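Local coordinates for putative hyaluronoglucosaminidase (Clostridium perfringens, PDB 6PWI), which probably acts as a hexosaminidase of glycoside hydrolase family 84, and is represented here by its catalytic barrel with the flanking N-terminal and helical domains, at residues 223-228 / 253-258; 71-76 / 81-86; 528-533 / 552-557; 341-346 / 379-384. One frame throughout, in Å; residues are numbered along the deposited sequence.

Contact 1 (223-228 / 253-258); sequences LKWREP and WTIHPF
Trp225 packs its indole against Ile255 and Pro257, and the tight part of the contact lies at the base of the ring. Ile255 reaches out with CG1 anti to its own N (chi1 -174°), which brings CD1 to 3.7 Å from Trp225 CB and 3.9 Å from Trp225 CE3. On the pyrrole side, Pro257 comes over a face of the indole: its CA stands 4.2 Å from the centroid of the five-membered ring, 24° off the normal, a CH-pi contact. The opposite face is covered from within the loop by Arg226, whose CG lies over the rim and whose guanidinium has Trp225 CZ2 above its centre; a salt bridge to Asp274 holds that arginine's end. Ile255 ends strand 250-255 of the eight-stranded parallel barrel, a (beta/alpha)8 fold, and 223-228 belongs to the loop that follows the preceding barrel strand, 210-213. Just past the strand end, His256 turns its ring from the indole and hydrogen-bonds through ND1 to Asp299, the predicted proton donor. The looser side holds a water, which bridges the segments, donating to His256 O at 2.7 Å and accepting only a weak bond from Trp225 NE1 at 3.2 Å, while the exposed Leu223 points away from 253-258.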
loop_
_atom_site.group_PDB
_atom_site.type_symbol
_atom_site.label_atom_id
_atom_site.label_comp_id
_atom_site.label_asym_id
_atom_site.label_seq_id
_atom_site.Cartn_x
_atom_site.Cartn_y
_atom_site.Cartn_z
ATOM N N LEU A 223 25.278 -10.589 -1.485
ATOM C CA LEU A 223 26.166 -11.740 -1.327
ATOM C C LEU A 223 26.768 -12.150 -2.670
ATOM O O LEU A 223 27.985 -12.162 -2.820
ATOM C CB LEU A 223 25.472 -12.923 -0.633
ATOM C CG LEU A 223 25.940 -13.246 0.790
ATOM C CD1 LEU A 223 25.189 -14.445 1.355
ATOM C CD2 LEU A 223 27.441 -13.504 0.841
ATOM N N LYS A 224 25.912 -12.491 -3.636
ATOM C CA LYS A 224 26.361 -12.785 -4.986
ATOM C C LYS A 224 26.052 -11.595 -5.891
ATOM O O LYS A 224 25.752 -11.773 -7.068
ATOM C CB LYS A 224 25.696 -14.058 -5.528
ATOM C CG LYS A 224 26.068 -15.369 -4.842
ATOM C CD LYS A 224 25.853 -16.567 -5.750
ATOM C CE LYS A 224 26.000 -17.908 -5.060
ATOM N NZ LYS A 224 24.763 -18.295 -4.337
ATOM N N TRP A 225 26.145 -10.380 -5.336
ATOM C CA TRP A 225 25.788 -9.187 -6.089
ATOM C C TRP A 225 26.718 -8.978 -7.281
ATOM O O TRP A 225 26.335 -8.318 -8.244
ATOM C CB TRP A 225 25.707 -7.941 -5.200
ATOM C CG TRP A 225 26.993 -7.515 -4.561
ATOM C CD1 TRP A 225 27.391 -7.780 -3.282
ATOM C CD2 TRP A 225 28.041 -6.717 -5.147
ATOM N NE1 TRP A 225 28.613 -7.212 -3.034
ATOM C CE2 TRP A 225 29.040 -6.558 -4.160
ATOM C CE3 TRP A 225 28.243 -6.131 -6.403
ATOM C CZ2 TRP A 225 30.213 -5.835 -4.392
ATOM C CZ3 TRP A 225 29.400 -5.414 -6.631
ATOM C CH2 TRP A 225 30.372 -5.271 -5.639
ATOM N N ARG A 226 27.928 -9.549 -7.209
ATOM C CA ARG A 226 28.921 -9.385 -8.259
ATOM C C ARG A 226 28.494 -10.144 -9.512
ATOM O O ARG A 226 28.676 -9.654 -10.625
ATOM C CB ARG A 226 30.301 -9.838 -7.776
ATOM C CG ARG A 226 31.034 -8.781 -6.968
ATOM C CD ARG A 226 32.160 -9.429 -6.194
ATOM N NE ARG A 226 32.834 -8.427 -5.382
ATOM C CZ ARG A 226 32.789 -8.372 -4.055
ATOM N NH1 ARG A 226 32.115 -9.285 -3.379
ATOM N NH2 ARG A 226 33.430 -7.411 -3.410
ATOM N N GLU A 227 27.903 -11.326 -9.305
ATOM C CA GLU A 227 27.576 -12.242 -10.385
ATOM C C GLU A 227 26.303 -11.790 -11.096
ATOM O O GLU A 227 25.310 -11.470 -10.449
ATOM C CB GLU A 227 27.431 -13.657 -9.826
ATOM C CG GLU A 227 28.648 -14.098 -9.025
ATOM C CD GLU A 227 28.538 -15.445 -8.330
ATOM O OE1 GLU A 227 27.564 -16.187 -8.608
ATOM O OE2 GLU A 227 29.430 -15.753 -7.509
ATOM N N PRO A 228 26.278 -11.750 -12.448
ATOM C CA PRO A 228 25.039 -11.470 -13.172
ATOM C C PRO A 228 23.929 -12.448 -12.782
ATOM O O PRO A 228 24.196 -13.586 -12.405
ATOM C CB PRO A 228 25.432 -11.654 -14.648
ATOM C CG PRO A 228 26.932 -11.434 -14.678
ATOM C CD PRO A 228 27.434 -11.942 -13.343
ATOM N N TRP A 253 15.036 -1.713 -8.288
ATOM C CA TRP A 253 15.910 -2.810 -7.905
ATOM C C TRP A 253 16.854 -2.317 -6.815
ATOM O O TRP A 253 17.173 -1.134 -6.791
ATOM C CB TRP A 253 16.661 -3.351 -9.129
ATOM C CG TRP A 253 17.364 -4.647 -8.851
ATOM C CD1 TRP A 253 16.797 -5.887 -8.746
ATOM C CD2 TRP A 253 18.770 -4.825 -8.601
ATOM N NE1 TRP A 253 17.751 -6.822 -8.452
ATOM C CE2 TRP A 253 18.971 -6.203 -8.356
ATOM C CE3 TRP A 253 19.872 -3.961 -8.565
ATOM C CZ2 TRP A 253 20.234 -6.733 -8.086
ATOM C CZ3 TRP A 253 21.120 -4.486 -8.300
ATOM C CH2 TRP A 253 21.294 -5.854 -8.062
ATOM N N THR A 254 17.286 -3.213 -5.915
ATOM C CA THR A 254 18.131 -2.821 -4.789
ATOM C C THR A 254 19.324 -3.766 -4.637
ATOM O O THR A 254 19.294 -4.887 -5.140
ATOM C CB THR A 254 17.348 -2.770 -3.466
ATOM O OG1 THR A 254 16.766 -4.051 -3.211
ATOM C CG2 THR A 254 16.287 -1.692 -3.452
ATOM N N ILE A 255 20.345 -3.313 -3.895
ATOM C CA ILE A 255 21.585 -4.054 -3.709
ATOM C C ILE A 255 22.124 -3.833 -2.293
ATOM O O ILE A 255 21.979 -2.746 -1.738
ATOM C CB ILE A 255 22.610 -3.666 -4.796
ATOM C CG1 ILE A 255 23.874 -4.523 -4.728
ATOM C CG2 ILE A 255 22.930 -2.174 -4.765
ATOM C CD1 ILE A 255 24.700 -4.480 -5.999
ATOM N N HIS A 256 22.748 -4.873 -1.718
ATOM C CA HIS A 256 23.472 -4.794 -0.455
ATOM C C HIS A 256 24.968 -4.963 -0.705
ATOM O O HIS A 256 25.484 -6.069 -0.580
ATOM C CB HIS A 256 23.045 -5.932 0.480
ATOM C CG HIS A 256 21.650 -5.806 0.981
ATOM N ND1 HIS A 256 21.368 -5.385 2.266
ATOM C CD2 HIS A 256 20.461 -6.035 0.379
ATOM C CE1 HIS A 256 20.060 -5.365 2.436
ATOM N NE2 HIS A 256 19.481 -5.755 1.289
ATOM N N PRO A 257 25.722 -3.908 -1.083
ATOM C CA PRO A 257 27.149 -4.063 -1.367
ATOM C C PRO A 257 28.154 -3.876 -0.230
ATOM O O PRO A 257 29.353 -3.812 -0.489
ATOM C CB PRO A 257 27.359 -2.949 -2.396
ATOM C CG PRO A 257 26.449 -1.844 -1.917
ATOM C CD PRO A 257 25.233 -2.549 -1.354
ATOM N N PHE A 258 27.694 -3.807 1.024
ATOM C CA PHE A 258 28.612 -3.476 2.103
ATOM C C PHE A 258 28.685 -4.602 3.127
ATOM O O PHE A 258 29.008 -4.357 4.289
ATOM C CB PHE A 258 28.233 -2.160 2.788
ATOM C CG PHE A 258 28.107 -0.965 1.878
ATOM C CD1 PHE A 258 29.231 -0.388 1.302
ATOM C CD2 PHE A 258 26.866 -0.407 1.611
ATOM C CE1 PHE A 258 29.115 0.712 0.468
ATOM C CE2 PHE A 258 26.751 0.696 0.779
ATOM C CZ PHE A 258 27.875 1.254 0.208
HETATM O O HOH W 1 27.966 -6.896 0.043
#

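Contact 2 (71-76 / 81-86); sequences RLLEVL and INHEES
The backbone N of Ile81 donates to the carbonyl O of Leu76 at 3.0 Å and 165° at the hydrogen, a nearly straight bond that approaches from above the carbonyl plane. It ties the last part of helix 66-78 to the residue just before strand 82-85, at the return of a beta-alpha-beta unit whose first strand, 55-60, runs parallel to 82-85 in the mixed sheet of the N-terminal domain, the part related to domain 2 of family 20 glycoside hydrolases. Close to this bond the side chains also meet, Leu76 CB lying 4.3 Å from Ile81 CB. The longer reach of Leu76 goes to the strand, where CD1 meets His83 CB at 3.6 Å, the two side chains crossing roughly at right angles. Leu76 also touches Phe96 of strand 94-100, so it contributes to the filling between helix and sheet, whereas Leu73 and His83 lie nearer the surface. Val75 and Arg71 face another way and pack on helix 144-158. With CG between the backbone N and the carbonyl carbon (chi1 67°), the imidazole of His83 presents a face to the helix, and Leu73 CD2 sits above it in a CH-pi contact, 3.7 Å from the ring centroid and displaced toward the rim on the side of His83 NE2, its nearest ring atom at 3.5 Å.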
loop_
_atom_site.group_PDB
_atom_site.type_symbol
_atom_site.label_atom_id
_atom_site.label_comp_id
_atom_site.label_asym_id
_atom_site.label_seq_id
_atom_site.Cartn_x
_atom_site.Cartn_y
_atom_site.Cartn_z
ATOM N N ARG A 71 -2.914 3.633 -21.256
ATOM C CA ARG A 71 -3.759 3.920 -20.110
ATOM C C ARG A 71 -5.067 4.583 -20.553
ATOM O O ARG A 71 -6.123 4.287 -19.994
ATOM C CB ARG A 71 -3.007 4.741 -19.057
ATOM C CG ARG A 71 -3.726 4.847 -17.718
ATOM C CD ARG A 71 -3.997 3.509 -17.053
ATOM N NE ARG A 71 -3.732 3.612 -15.628
ATOM C CZ ARG A 71 -3.896 2.629 -14.750
ATOM N NH1 ARG A 71 -4.346 1.453 -15.150
ATOM N NH2 ARG A 71 -3.614 2.828 -13.474
ATOM N N LEU A 72 -5.001 5.478 -21.549
ATOM C CA LEU A 72 -6.218 6.113 -22.030
ATOM C C LEU A 72 -7.088 5.080 -22.740
ATOM O O LEU A 72 -8.305 5.087 -22.588
ATOM C CB LEU A 72 -5.900 7.295 -22.952
ATOM C CG LEU A 72 -7.138 8.009 -23.504
ATOM C CD1 LEU A 72 -7.774 8.902 -22.447
ATOM C CD2 LEU A 72 -6.810 8.811 -24.750
ATOM N N LEU A 73 -6.450 4.187 -23.500
ATOM C CA LEU A 73 -7.188 3.216 -24.290
ATOM C C LEU A 73 -7.916 2.218 -23.387
ATOM O O LEU A 73 -9.019 1.790 -23.725
ATOM C CB LEU A 73 -6.258 2.545 -25.308
ATOM C CG LEU A 73 -5.619 3.501 -26.322
ATOM C CD1 LEU A 73 -4.825 2.752 -27.383
ATOM C CD2 LEU A 73 -6.655 4.403 -26.972
ATOM N N GLU A 74 -7.305 1.874 -22.242
ATOM C CA GLU A 74 -7.952 1.136 -21.165
ATOM C C GLU A 74 -9.212 1.875 -20.724
ATOM O O GLU A 74 -10.275 1.279 -20.559
ATOM C CB GLU A 74 -7.056 1.101 -19.927
ATOM C CG GLU A 74 -6.443 -0.251 -19.605
ATOM C CD GLU A 74 -5.853 -0.307 -18.200
ATOM O OE1 GLU A 74 -6.635 -0.465 -17.238
ATOM O OE2 GLU A 74 -4.615 -0.163 -18.065
ATOM N N VAL A 75 -9.074 3.186 -20.519
ATOM C CA VAL A 75 -10.168 3.997 -20.014
ATOM C C VAL A 75 -11.309 4.023 -21.029
ATOM O O VAL A 75 -12.472 3.953 -20.641
ATOM C CB VAL A 75 -9.687 5.404 -19.611
ATOM C CG1 VAL A 75 -10.831 6.398 -19.489
ATOM C CG2 VAL A 75 -8.880 5.356 -18.323
ATOM N N LEU A 76 -10.975 4.097 -22.324
ATOM C CA LEU A 76 -11.999 4.163 -23.359
ATOM C C LEU A 76 -12.801 2.861 -23.417
ATOM O O LEU A 76 -14.023 2.895 -23.588
ATOM C CB LEU A 76 -11.371 4.477 -24.721
ATOM C CG LEU A 76 -10.799 5.883 -24.893
ATOM C CD1 LEU A 76 -10.514 6.168 -26.358
ATOM C CD2 LEU A 76 -11.739 6.930 -24.327
ATOM N N ILE A 81 -15.914 2.620 -25.890
ATOM C CA ILE A 81 -15.724 3.731 -26.810
ATOM C C ILE A 81 -14.592 3.385 -27.776
ATOM O O ILE A 81 -13.447 3.216 -27.356
ATOM C CB ILE A 81 -15.412 5.028 -26.041
ATOM C CG1 ILE A 81 -16.544 5.419 -25.088
ATOM C CG2 ILE A 81 -15.064 6.153 -27.003
ATOM C CD1 ILE A 81 -16.244 6.644 -24.258
ATOM N N ASN A 82 -14.933 3.285 -29.068
ATOM C CA ASN A 82 -13.947 3.186 -30.134
ATOM C C ASN A 82 -13.347 4.568 -30.363
ATOM O O ASN A 82 -13.969 5.578 -30.046
ATOM C CB ASN A 82 -14.555 2.669 -31.439
ATOM C CG ASN A 82 -15.072 1.251 -31.338
ATOM O OD1 ASN A 82 -14.292 0.299 -31.320
ATOM N ND2 ASN A 82 -16.386 1.107 -31.288
ATOM N N HIS A 83 -12.135 4.598 -30.923
ATOM C CA HIS A 83 -11.418 5.849 -31.098
ATOM C C HIS A 83 -10.732 5.884 -32.459
ATOM O O HIS A 83 -10.423 4.847 -33.041
ATOM C CB HIS A 83 -10.369 6.017 -29.992
ATOM C CG HIS A 83 -9.272 5.010 -30.083
ATOM N ND1 HIS A 83 -8.059 5.290 -30.692
ATOM C CD2 HIS A 83 -9.216 3.720 -29.683
ATOM C CE1 HIS A 83 -7.293 4.220 -30.647
ATOM N NE2 HIS A 83 -7.982 3.241 -30.029
ATOM N N GLU A 84 -10.503 7.105 -32.942
ATOM C CA GLU A 84 -9.513 7.354 -33.973
ATOM C C GLU A 84 -8.588 8.458 -33.472
ATOM O O GLU A 84 -9.024 9.341 -32.733
ATOM C CB GLU A 84 -10.192 7.644 -35.311
ATOM C CG GLU A 84 -10.749 6.387 -35.955
ATOM C CD GLU A 84 -11.155 6.510 -37.413
ATOM O OE1 GLU A 84 -11.638 7.596 -37.803
ATOM O OE2 GLU A 84 -10.984 5.518 -38.157
ATOM N N GLU A 85 -7.305 8.365 -33.838
ATOM C CA GLU A 85 -6.308 9.332 -33.407
ATOM C C GLU A 85 -6.180 10.426 -34.465
ATOM O O GLU A 85 -6.191 10.135 -35.657
ATOM C CB GLU A 85 -4.975 8.635 -33.122
ATOM C CG GLU A 85 -4.022 9.476 -32.288
ATOM C CD GLU A 85 -2.697 8.810 -31.955
ATOM O OE1 GLU A 85 -2.661 7.564 -31.915
ATOM O OE2 GLU A 85 -1.702 9.538 -31.738
ATOM N N SER A 86 -6.073 11.682 -34.012
ATOM C CA SER A 86 -5.899 12.826 -34.895
ATOM C C SER A 86 -5.070 13.904 -34.197
ATOM O O SER A 86 -4.555 13.675 -33.108
ATOM C CB SER A 86 -7.232 13.362 -35.358
ATOM O OG SER A 86 -7.634 14.467 -34.561
#

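Contact 3 (528-533 / 552-557); sequences DATNNF and SLRDLA
Arg554 grips the neighbouring helix at two successive residues. Its NH1 donates to the carbonyl O of Thr530 at 2.8 Å, and its NE donates to Asn531 OD1 at 2.9 Å; the second bond is the more bent, with 131° at the hydrogen. Both acceptors lie at the edge of the guanidinium, near its plane though somewhat tilted from it, and the amide of Asn531 is turned almost parallel to the guanidinium. The aliphatic part of Arg554 runs along Thr530, with CB 3.4 Å from Thr530 OG1, before a bend at chi3 (-48°) turns the head back toward the Thr530 carbonyl. On its other branch Thr530 is apolar: CG2 meets Leu553 CD2 at 3.9 Å. In the next shell, Asp551, one residue before the segment, forms a salt bridge with Arg554 NH2 and so helps to fix the rotation of the guanidinium, while Thr530 OG1 is hydrogen-bonded to Leu527 O in its own helix. Phe473 of helix 467-475 packs on both Thr530 and Leu553, covering the apolar end. Asn531, by contrast, is exposed. The segment axes approach to 9.2 Å with their directions 143° apart, the roughly antiparallel arrangement of a helical hairpin, here made by helices 513-536 and 540-572 of the C-terminal helical region.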
loop_
_atom_site.group_PDB
_atom_site.type_symbol
_atom_site.label_atom_id
_atom_site.label_comp_id
_atom_site.label_asym_id
_atom_site.label_seq_id
_atom_site.Cartn_x
_atom_site.Cartn_y
_atom_site.Cartn_z
ATOM N N ASP A 528 -21.771 -15.339 8.927
ATOM C CA ASP A 528 -22.268 -15.342 7.559
ATOM C C ASP A 528 -21.160 -14.919 6.595
ATOM O O ASP A 528 -21.020 -15.490 5.514
ATOM C CB ASP A 528 -23.524 -14.479 7.409
ATOM C CG ASP A 528 -24.777 -15.113 8.003
ATOM O OD1 ASP A 528 -24.815 -16.360 8.123
ATOM O OD2 ASP A 528 -25.711 -14.351 8.341
ATOM N N ALA A 529 -20.379 -13.915 7.003
ATOM C CA ALA A 529 -19.274 -13.429 6.201
ATOM C C ALA A 529 -18.274 -14.557 5.942
ATOM O O ALA A 529 -17.789 -14.709 4.826
ATOM C CB ALA A 529 -18.636 -12.239 6.880
ATOM N N THR A 530 -17.989 -15.364 6.968
ATOM C CA THR A 530 -17.005 -16.426 6.840
ATOM C C THR A 530 -17.551 -17.574 5.993
ATOM O O THR A 530 -16.780 -18.418 5.536
ATOM C CB THR A 530 -16.536 -16.955 8.204
ATOM O OG1 THR A 530 -17.603 -17.694 8.803
ATOM C CG2 THR A 530 -16.012 -15.878 9.131
ATOM N N ASN A 531 -18.877 -17.613 5.802
ATOM C CA ASN A 531 -19.510 -18.698 5.066
ATOM C C ASN A 531 -19.809 -18.291 3.622
ATOM O O ASN A 531 -19.911 -19.149 2.750
ATOM C CB ASN A 531 -20.734 -19.267 5.791
ATOM C CG ASN A 531 -20.390 -20.127 6.991
ATOM O OD1 ASN A 531 -19.363 -20.803 7.019
ATOM N ND2 ASN A 531 -21.244 -20.105 7.996
ATOM N N ASN A 532 -19.925 -16.986 3.357
ATOM C CA ASN A 532 -20.351 -16.526 2.045
ATOM C C ASN A 532 -19.164 -16.065 1.207
ATOM O O ASN A 532 -19.302 -15.887 -0.004
ATOM C CB ASN A 532 -21.375 -15.389 2.134
ATOM C CG ASN A 532 -22.672 -15.824 2.778
ATOM O OD1 ASN A 532 -23.105 -16.953 2.583
ATOM N ND2 ASN A 532 -23.289 -14.941 3.546
ATOM N N PHE A 533 -18.011 -15.863 1.855
ATOM C CA PHE A 533 -16.902 -15.181 1.208
ATOM C C PHE A 533 -16.406 -15.967 -0.005
ATOM O O PHE A 533 -16.317 -15.402 -1.098
ATOM C CB PHE A 533 -15.781 -14.872 2.199
ATOM C CG PHE A 533 -14.521 -14.353 1.556
ATOM C CD1 PHE A 533 -14.449 -13.053 1.076
ATOM C CD2 PHE A 533 -13.403 -15.165 1.432
ATOM C CE1 PHE A 533 -13.285 -12.573 0.489
ATOM C CE2 PHE A 533 -12.243 -14.684 0.840
ATOM C CZ PHE A 533 -12.186 -13.392 0.368
ATOM N N SER A 552 -10.451 -19.844 11.239
ATOM C CA SER A 552 -10.304 -19.589 12.660
ATOM C C SER A 552 -11.432 -18.679 13.138
ATOM O O SER A 552 -12.044 -18.937 14.171
ATOM C CB SER A 552 -8.944 -19.030 12.962
ATOM O OG SER A 552 -8.751 -18.917 14.357
ATOM N N LEU A 553 -11.734 -17.641 12.350
ATOM C CA LEU A 553 -12.764 -16.683 12.714
ATOM C C LEU A 553 -14.149 -17.334 12.704
ATOM O O LEU A 553 -14.995 -16.985 13.531
ATOM C CB LEU A 553 -12.714 -15.476 11.774
ATOM C CG LEU A 553 -13.736 -14.384 12.073
ATOM C CD1 LEU A 553 -13.467 -13.738 13.421
ATOM C CD2 LEU A 553 -13.755 -13.340 10.969
ATOM N N ARG A 554 -14.386 -18.257 11.763
ATOM C CA ARG A 554 -15.663 -18.949 11.710
ATOM C C ARG A 554 -15.902 -19.672 13.037
ATOM O O ARG A 554 -16.968 -19.546 13.636
ATOM C CB ARG A 554 -15.723 -19.918 10.525
ATOM C CG ARG A 554 -17.015 -20.720 10.441
ATOM C CD ARG A 554 -17.091 -21.713 9.296
ATOM N NE ARG A 554 -16.693 -21.106 8.032
ATOM C CZ ARG A 554 -15.513 -21.293 7.436
ATOM N NH1 ARG A 554 -15.243 -20.682 6.294
ATOM N NH2 ARG A 554 -14.608 -22.087 7.986
ATOM N N ASP A 555 -14.875 -20.388 13.501
ATOM C CA ASP A 555 -14.929 -21.121 14.754
ATOM C C ASP A 555 -15.150 -20.171 15.936
ATOM O O ASP A 555 -15.933 -20.495 16.831
ATOM C CB ASP A 555 -13.716 -22.041 14.905
ATOM C CG ASP A 555 -13.591 -23.062 13.780
ATOM O OD1 ASP A 555 -14.620 -23.356 13.117
ATOM O OD2 ASP A 555 -12.466 -23.567 13.568
ATOM N N LEU A 556 -14.475 -19.006 15.935
ATOM C CA LEU A 556 -14.660 -18.027 16.999
ATOM C C LEU A 556 -16.120 -17.585 17.038
ATOM O O LEU A 556 -16.693 -17.466 18.117
ATOM C CB LEU A 556 -13.757 -16.801 16.808
ATOM C CG LEU A 556 -12.252 -16.950 17.039
ATOM C CD1 LEU A 556 -11.597 -15.582 16.969
ATOM C CD2 LEU A 556 -11.919 -17.624 18.361
ATOM N N ALA A 557 -16.707 -17.320 15.865
ATOM C CA ALA A 557 -18.095 -16.886 15.794
ATOM C C ALA A 557 -19.029 -17.973 16.328
ATOM O O ALA A 557 -19.961 -17.676 17.071
ATOM C CB ALA A 557 -18.464 -16.487 14.389
#

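Contact 4 (341-346 / 379-384); sequences GDVNNE and FEEAVG
Val343 and Ala382 bring their backbones together, CA to CA 4.6 Å, where a type I beta turn from Asp342 to Asn345 lies against the last turn of helix 373-383. Both belong to the outer layer of the (beta/alpha)8 barrel: the turn sits in the loop after strand 328-330, and the helix connects strands 359-362 and 387-391. The closest approach is made by the turn's carbonyl, Val343 O standing 3.8 Å from Ala382 CA. Around it the isopropyl group of Val343 leans on Glu381, whose chain leaves with CG anti to the backbone N (chi1 -157°) and stays extended, so that its aliphatic part and carboxylate pass obliquely beside the valine. CG2 of Val343 is 4.0 Å from Glu381 OE2, and CG1 is 4.1 Å from Glu381 CD; this is a loose contact near the surface. Ala382 is the buried member, and with Val383 it touches Leu348 of helix 346-351. That helix begins right after the turn, with Asn345 as its N-cap: OD1 accepts the backbone N of Leu348. Two residues after Ala382, helix 373-383 gives way at Gly384, which has positive phi. The turn itself is braced by an Asx turn, in which Asp342 OD1 accepts the backbone N of Asn344 at 2.8 Å, met from above the carboxylate plane.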
loop_
_atom_site.group_PDB
_atom_site.type_symbol
_atom_site.label_atom_id
_atom_site.label_comp_id
_atom_site.label_asym_id
_atom_site.label_seq_id
_atom_site.Cartn_x
_atom_site.Cartn_y
_atom_site.Cartn_z
ATOM N N GLY A 341 19.722 8.893 19.840
ATOM C CA GLY A 341 19.034 10.167 19.992
ATOM C C GLY A 341 19.973 11.362 19.826
ATOM O O GLY A 341 19.692 12.455 20.311
ATOM N N ASP A 342 21.090 11.137 19.129
ATOM C CA ASP A 342 22.148 12.122 19.000
ATOM C C ASP A 342 21.974 12.864 17.675
ATOM O O ASP A 342 22.133 12.265 16.614
ATOM C CB ASP A 342 23.497 11.400 19.053
ATOM C CG ASP A 342 24.720 12.297 19.129
ATOM O OD1 ASP A 342 24.556 13.536 19.045
ATOM O OD2 ASP A 342 25.832 11.744 19.286
ATOM N N VAL A 343 21.668 14.167 17.738
ATOM C CA VAL A 343 21.530 14.984 16.538
ATOM C C VAL A 343 22.909 15.319 15.964
ATOM O O VAL A 343 23.004 16.018 14.959
ATOM C CB VAL A 343 20.692 16.262 16.765
ATOM C CG1 VAL A 343 19.294 15.964 17.281
ATOM C CG2 VAL A 343 21.390 17.271 17.664
ATOM N N ASN A 344 23.974 14.835 16.611
ATOM C CA ASN A 344 25.330 15.046 16.136
ATOM C C ASN A 344 25.962 13.688 15.858
ATOM O O ASN A 344 27.183 13.569 15.812
ATOM C CB ASN A 344 26.189 15.802 17.152
ATOM C CG ASN A 344 25.646 17.171 17.499
ATOM O OD1 ASN A 344 25.467 18.015 16.628
ATOM N ND2 ASN A 344 25.385 17.403 18.773
ATOM N N ASN A 345 25.110 12.671 15.691
ATOM C CA ASN A 345 25.528 11.313 15.391
ATOM C C ASN A 345 26.467 11.326 14.183
ATOM O O ASN A 345 26.113 11.861 13.139
ATOM C CB ASN A 345 24.293 10.425 15.228
ATOM C CG ASN A 345 24.623 9.030 14.756
ATOM O OD1 ASN A 345 24.862 8.822 13.571
ATOM N ND2 ASN A 345 24.621 8.073 15.669
ATOM N N GLU A 346 27.664 10.739 14.342
ATOM C CA GLU A 346 28.738 10.811 13.359
ATOM C C GLU A 346 28.296 10.164 12.051
ATOM O O GLU A 346 28.488 10.730 10.975
ATOM C CB GLU A 346 29.988 10.064 13.827
ATOM C CG GLU A 346 30.688 10.676 15.024
ATOM C CD GLU A 346 31.527 11.919 14.769
ATOM O OE1 GLU A 346 31.510 12.437 13.624
ATOM O OE2 GLU A 346 32.198 12.376 15.727
ATOM N N PHE A 379 15.509 13.583 12.179
ATOM C CA PHE A 379 16.206 13.094 11.003
ATOM C C PHE A 379 16.825 14.264 10.244
ATOM O O PHE A 379 17.981 14.188 9.832
ATOM C CB PHE A 379 15.266 12.302 10.089
ATOM C CG PHE A 379 15.940 11.757 8.854
ATOM C CD1 PHE A 379 16.427 10.458 8.826
ATOM C CD2 PHE A 379 16.115 12.549 7.727
ATOM C CE1 PHE A 379 17.056 9.958 7.696
ATOM C CE2 PHE A 379 16.753 12.054 6.601
ATOM C CZ PHE A 379 17.216 10.760 6.586
ATOM N N GLU A 380 16.042 15.336 10.070
ATOM C CA GLU A 380 16.478 16.493 9.306
ATOM C C GLU A 380 17.663 17.169 9.996
ATOM O O GLU A 380 18.642 17.514 9.340
ATOM C CB GLU A 380 15.317 17.457 9.035
ATOM C CG GLU A 380 15.701 18.590 8.094
ATOM C CD GLU A 380 14.578 19.392 7.456
ATOM O OE1 GLU A 380 13.389 19.040 7.646
ATOM O OE2 GLU A 380 14.896 20.373 6.756
ATOM N N GLU A 381 17.568 17.340 11.317
ATOM C CA GLU A 381 18.608 17.955 12.126
ATOM C C GLU A 381 19.903 17.140 12.018
ATOM O O GLU A 381 20.991 17.710 12.002
ATOM C CB GLU A 381 18.096 18.071 13.565
ATOM C CG GLU A 381 18.763 19.143 14.412
ATOM C CD GLU A 381 18.015 19.527 15.687
ATOM O OE1 GLU A 381 16.769 19.328 15.743
ATOM O OE2 GLU A 381 18.670 20.032 16.634
ATOM N N ALA A 382 19.783 15.807 11.924
ATOM C CA ALA A 382 20.928 14.909 11.996
ATOM C C ALA A 382 21.574 14.696 10.624
ATOM O O ALA A 382 22.795 14.599 10.514
ATOM C CB ALA A 382 20.513 13.594 12.612
ATOM N N VAL A 383 20.750 14.602 9.577
ATOM C CA VAL A 383 21.235 14.168 8.279
ATOM C C VAL A 383 21.448 15.383 7.373
ATOM O O VAL A 383 22.428 15.426 6.628
ATOM C CB VAL A 383 20.300 13.112 7.653
ATOM C CG1 VAL A 383 20.708 12.744 6.235
ATOM C CG2 VAL A 383 20.204 11.864 8.516
ATOM N N GLY A 384 20.523 16.353 7.429
ATOM C CA GLY A 384 20.636 17.574 6.645
ATOM C C GLY A 384 19.573 17.692 5.551
ATOM O O GLY A 384 19.556 18.669 4.807
#

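How the contacts relate
Along the chain the contacts come in the order 2, 1, 4, 3, each closing before the next opens, and none touches another. Contact 2 belongs to the mixed sheet of the N-terminal domain, contacts 1 and 4 to the eight-stranded barrel, and contact 3 to the C-terminal helices. The two barrel contacts are the closest pair, with centres about 28 Å apart and nearest atoms about 14 Å; contact 1 adjoins the predicted proton donor, whereas contact 4 lies on the barrel's outer layer. Contacts 2 and 4 are about 51 Å apart between centres, on opposite sides of the chain's centre. The four thus sample three successive regions, with the probable catalytic site in the middle one.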